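Local coordinates for uncharacterized protein (Enterococcus faecalis, PDB 3D3Y) that is of unknown function but resembles M16 metallopeptidases, with a domain of the inactive type, and may bind a metal ion, at residues 359-364 and 390-395. Sequence-based numbering, arbitrary orientation.
Sequences NQYILA and EWIARI
Tyr-361 and Trp-391 lay their rings flat on one another between two antiparallel helices, in an offset stack that carries most of this contact. The phenol ring and the six-membered ring of the indole have centroids 3.8 Å apart and planes only 3° from parallel. Tyr-361 CD1 comes down over the middle of the indole, 3.4 Å from Trp-391 CE2. Because the two side chains run past each other in opposite directions, each root lies by the far end of its partner: Tyr-361 CB sits over the face of the six-membered ring, a CH-pi contact, while Tyr-361 OH ends 3.5 Å from Trp-391 CB. Both residues set CG anti to the backbone N (chi1 -178° in Tyr-361, -168° in Trp-391), which sends each ring into the gap between the helices. Ile-395 CG1 of the same helix as Trp-391 covers the opposite face of the indole toward its rim.

Beside the stack the packing is apolar and less close. Ile-392 reaches over with CD1 to meet Ile-362 CG1 at 4.0 Å, the two chains crossing at about a right angle, and its CG1 lies obliquely and more distantly by the tyrosine ring. No hydrogen bond links the segments. Within 390-395, Arg-394 NE binds Glu-390 OE2 at 2.6 Å, a salt bridge spanning one turn of the helix, with the anti lone pair of OE2 as acceptor.

The helix axes stand 11.0 Å apart here, a spacing spanned by the stacked rings, with the isoleucine pair beside them. The stack thus ties helix 347-364 to helix 388-397 at the surface of the C-terminal half, whose sequence matches the M16 inactive domain; Lys-374 of helix 368-380 adds a cation-pi contact to Tyr-361, and Phe-273 of helix 272-284 meets Trp-391 edge-to-face.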
ATOM      1  N   ASN A 359      14.563  14.968  -3.703  1.00 37.35           N
ATOM      2  CA  ASN A 359      14.609  15.192  -2.254  1.00 39.10           C
ATOM      3  C   ASN A 359      13.829  14.115  -1.482  1.00 38.68           C
ATOM      4  O   ASN A 359      14.298  13.600  -0.454  1.00 37.79           O
ATOM      5  CB  ASN A 359      14.089  16.596  -1.877  1.00 40.15           C
ATOM      6  CG  ASN A 359      15.053  17.734  -2.294  1.00 43.68           C
ATOM      7  OD1 ASN A 359      16.250  17.517  -2.543  1.00 46.00           O
ATOM      8  ND2 ASN A 359      14.514  18.963  -2.369  1.00 47.77           N
ATOM      9  N   GLN A 360      12.638  13.788  -1.977  1.00 38.78           N
ATOM     10  CA  GLN A 360      11.806  12.775  -1.330  1.00 39.30           C
ATOM     11  C   GLN A 360      12.448  11.391  -1.348  1.00 38.96           C
ATOM     12  O   GLN A 360      12.548  10.752  -0.317  1.00 38.74           O
ATOM     13  CB  GLN A 360      10.385  12.779  -1.902  1.00 39.47           C
ATOM     14  CG  GLN A 360       9.692  14.078  -1.559  1.00 43.75           C
ATOM     15  CD  GLN A 360       8.279  14.215  -2.100  1.00 49.96           C
ATOM     16  OE1 GLN A 360       7.780  13.361  -2.853  1.00 53.63           O
ATOM     17  NE2 GLN A 360       7.623  15.322  -1.721  1.00 52.16           N
ATOM     18  N   TYR A 361      12.919  10.949  -2.507  1.00 38.71           N
ATOM     19  CA  TYR A 361      13.635   9.693  -2.615  1.00 39.54           C
ATOM     20  C   TYR A 361      14.836   9.631  -1.672  1.00 40.55           C
ATOM     21  O   TYR A 361      14.977   8.674  -0.906  1.00 41.19           O
ATOM     22  CB  TYR A 361      14.116   9.511  -4.056  1.00 38.59           C
ATOM     23  CG  TYR A 361      14.834   8.216  -4.344  1.00 38.06           C
ATOM     24  CD1 TYR A 361      14.128   7.049  -4.648  1.00 38.41           C
ATOM     25  CD2 TYR A 361      16.222   8.173  -4.372  1.00 36.46           C
ATOM     26  CE1 TYR A 361      14.812   5.867  -4.949  1.00 37.60           C
ATOM     27  CE2 TYR A 361      16.895   7.030  -4.673  1.00 38.52           C
ATOM     28  CZ  TYR A 361      16.196   5.876  -4.958  1.00 38.54           C
ATOM     29  OH  TYR A 361      16.920   4.738  -5.235  1.00 37.13           O
ATOM     30  N   ILE A 362      15.709  10.638  -1.737  1.00 41.40           N
ATOM     31  CA  ILE A 362      16.913  10.662  -0.903  1.00 42.36           C
ATOM     32  C   ILE A 362      16.578  10.540   0.580  1.00 43.90           C
ATOM     33  O   ILE A 362      17.200   9.755   1.312  1.00 44.13           O
ATOM     34  CB  ILE A 362      17.778  11.912  -1.190  1.00 42.62           C
ATOM     35  CG1 ILE A 362      18.433  11.775  -2.586  1.00 41.74           C
ATOM     36  CG2 ILE A 362      18.835  12.132  -0.084  1.00 41.81           C
ATOM     37  CD1 ILE A 362      19.115  13.026  -3.108  1.00 42.38           C
ATOM     38  N   LEU A 363      15.576  11.291   1.012  1.00 45.17           N
ATOM     39  CA  LEU A 363      15.104  11.242   2.397  1.00 46.92           C
ATOM     40  C   LEU A 363      14.894   9.797   2.881  1.00 47.26           C
ATOM     41  O   LEU A 363      15.320   9.434   3.981  1.00 46.98           O
ATOM     42  CB  LEU A 363      13.787  12.020   2.528  1.00 46.80           C
ATOM     43  CG  LEU A 363      13.671  12.958   3.727  1.00 49.88           C
ATOM     44  CD1 LEU A 363      13.941  14.404   3.271  1.00 52.18           C
ATOM     45  CD2 LEU A 363      12.305  12.852   4.415  1.00 50.77           C
ATOM     46  N   ALA A 364      14.251   8.979   2.049  1.00 48.04           N
ATOM     47  CA  ALA A 364      13.920   7.601   2.426  1.00 48.65           C
ATOM     48  C   ALA A 364      15.092   6.610   2.341  1.00 49.23           C
ATOM     49  O   ALA A 364      14.984   5.460   2.801  1.00 49.01           O
ATOM     50  CB  ALA A 364      12.730   7.118   1.642  1.00 48.96           C
ATOM     51  N   GLU A 390      21.617   5.622  -9.939  1.00 34.31           N
ATOM     52  CA  GLU A 390      20.931   5.511 -11.224  1.00 34.34           C
ATOM     53  C   GLU A 390      19.495   6.049 -11.179  1.00 32.91           C
ATOM     54  O   GLU A 390      19.007   6.639 -12.147  1.00 32.26           O
ATOM     55  CB  GLU A 390      20.936   4.069 -11.734  1.00 35.33           C
ATOM     56  CG  GLU A 390      20.107   3.867 -13.049  1.00 39.31           C
ATOM     57  CD  GLU A 390      20.746   4.505 -14.310  1.00 42.73           C
ATOM     58  OE1 GLU A 390      21.915   4.932 -14.232  1.00 44.76           O
ATOM     59  OE2 GLU A 390      20.090   4.557 -15.387  1.00 45.63           O
ATOM     60  N   TRP A 391      18.827   5.855 -10.050  1.00 31.86           N
ATOM     61  CA  TRP A 391      17.473   6.392  -9.865  1.00 32.42           C
ATOM     62  C   TRP A 391      17.509   7.908 -10.066  1.00 31.71           C
ATOM     63  O   TRP A 391      16.748   8.469 -10.866  1.00 30.96           O
ATOM     64  CB  TRP A 391      16.932   6.014  -8.470  1.00 32.95           C
ATOM     65  CG  TRP A 391      15.474   6.285  -8.321  1.00 32.77           C
ATOM     66  CD1 TRP A 391      14.444   5.390  -8.478  1.00 33.75           C
ATOM     67  CD2 TRP A 391      14.865   7.551  -8.019  1.00 34.86           C
ATOM     68  NE1 TRP A 391      13.231   6.025  -8.283  1.00 35.81           N
ATOM     69  CE2 TRP A 391      13.457   7.348  -8.002  1.00 32.94           C
ATOM     70  CE3 TRP A 391      15.374   8.824  -7.740  1.00 32.86           C
ATOM     71  CZ2 TRP A 391      12.549   8.372  -7.706  1.00 36.83           C
ATOM     72  CZ3 TRP A 391      14.460   9.860  -7.457  1.00 34.86           C
ATOM     73  CH2 TRP A 391      13.066   9.624  -7.442  1.00 34.15           C
ATOM     74  N   ILE A 392      18.420   8.557  -9.349  1.00 31.86           N
ATOM     75  CA  ILE A 392      18.618  10.008  -9.443  1.00 32.62           C
ATOM     76  C   ILE A 392      18.996  10.464 -10.864  1.00 32.50           C
ATOM     77  O   ILE A 392      18.455  11.451 -11.374  1.00 32.27           O
ATOM     78  CB  ILE A 392      19.676  10.479  -8.394  1.00 32.82           C
ATOM     79  CG1 ILE A 392      19.058  10.477  -6.995  1.00 34.60           C
ATOM     80  CG2 ILE A 392      20.234  11.896  -8.719  1.00 33.23           C
ATOM     81  CD1 ILE A 392      20.053  10.179  -5.882  1.00 40.11           C
ATOM     82  N   ALA A 393      19.918   9.751 -11.500  1.00 31.76           N
ATOM     83  CA  ALA A 393      20.279  10.041 -12.888  1.00 31.77           C
ATOM     84  C   ALA A 393      19.046   9.974 -13.829  1.00 32.26           C
ATOM     85  O   ALA A 393      18.841  10.830 -14.712  1.00 31.99           O
ATOM     86  CB  ALA A 393      21.362   9.082 -13.349  1.00 31.45           C
ATOM     87  N   ARG A 394      18.209   8.968 -13.621  1.00 31.47           N
ATOM     88  CA  ARG A 394      17.049   8.809 -14.486  1.00 31.51           C
ATOM     89  C   ARG A 394      16.026   9.922 -14.269  1.00 32.13           C
ATOM     90  O   ARG A 394      15.469  10.450 -15.254  1.00 32.70           O
ATOM     91  CB  ARG A 394      16.454   7.408 -14.357  1.00 30.17           C
ATOM     92  CG  ARG A 394      17.298   6.399 -15.149  1.00 30.95           C
ATOM     93  CD  ARG A 394      16.708   5.023 -15.093  1.00 28.87           C
ATOM     94  NE  ARG A 394      17.569   4.053 -15.764  1.00 29.36           N
ATOM     95  CZ  ARG A 394      17.131   2.877 -16.224  1.00 30.12           C
ATOM     96  NH1 ARG A 394      15.844   2.545 -16.101  1.00 28.71           N
ATOM     97  NH2 ARG A 394      17.963   2.056 -16.827  1.00 27.94           N
ATOM     98  N   ILE A 395      15.804  10.322 -13.011  1.00 31.81           N
ATOM     99  CA  ILE A 395      14.991  11.535 -12.771  1.00 31.73           C
ATOM    100  C   ILE A 395      15.558  12.779 -13.468  1.00 32.81           C
ATOM    101  O   ILE A 395      14.839  13.519 -14.186  1.00 32.20           O
ATOM    102  CB  ILE A 395      14.771  11.797 -11.248  1.00 32.62           C
ATOM    103  CG1 ILE A 395      13.840  10.719 -10.670  1.00 31.85           C
ATOM    104  CG2 ILE A 395      14.137  13.171 -11.015  1.00 31.00           C
ATOM    105  CD1 ILE A 395      12.351  10.794 -11.179  1.00 36.17           C
TER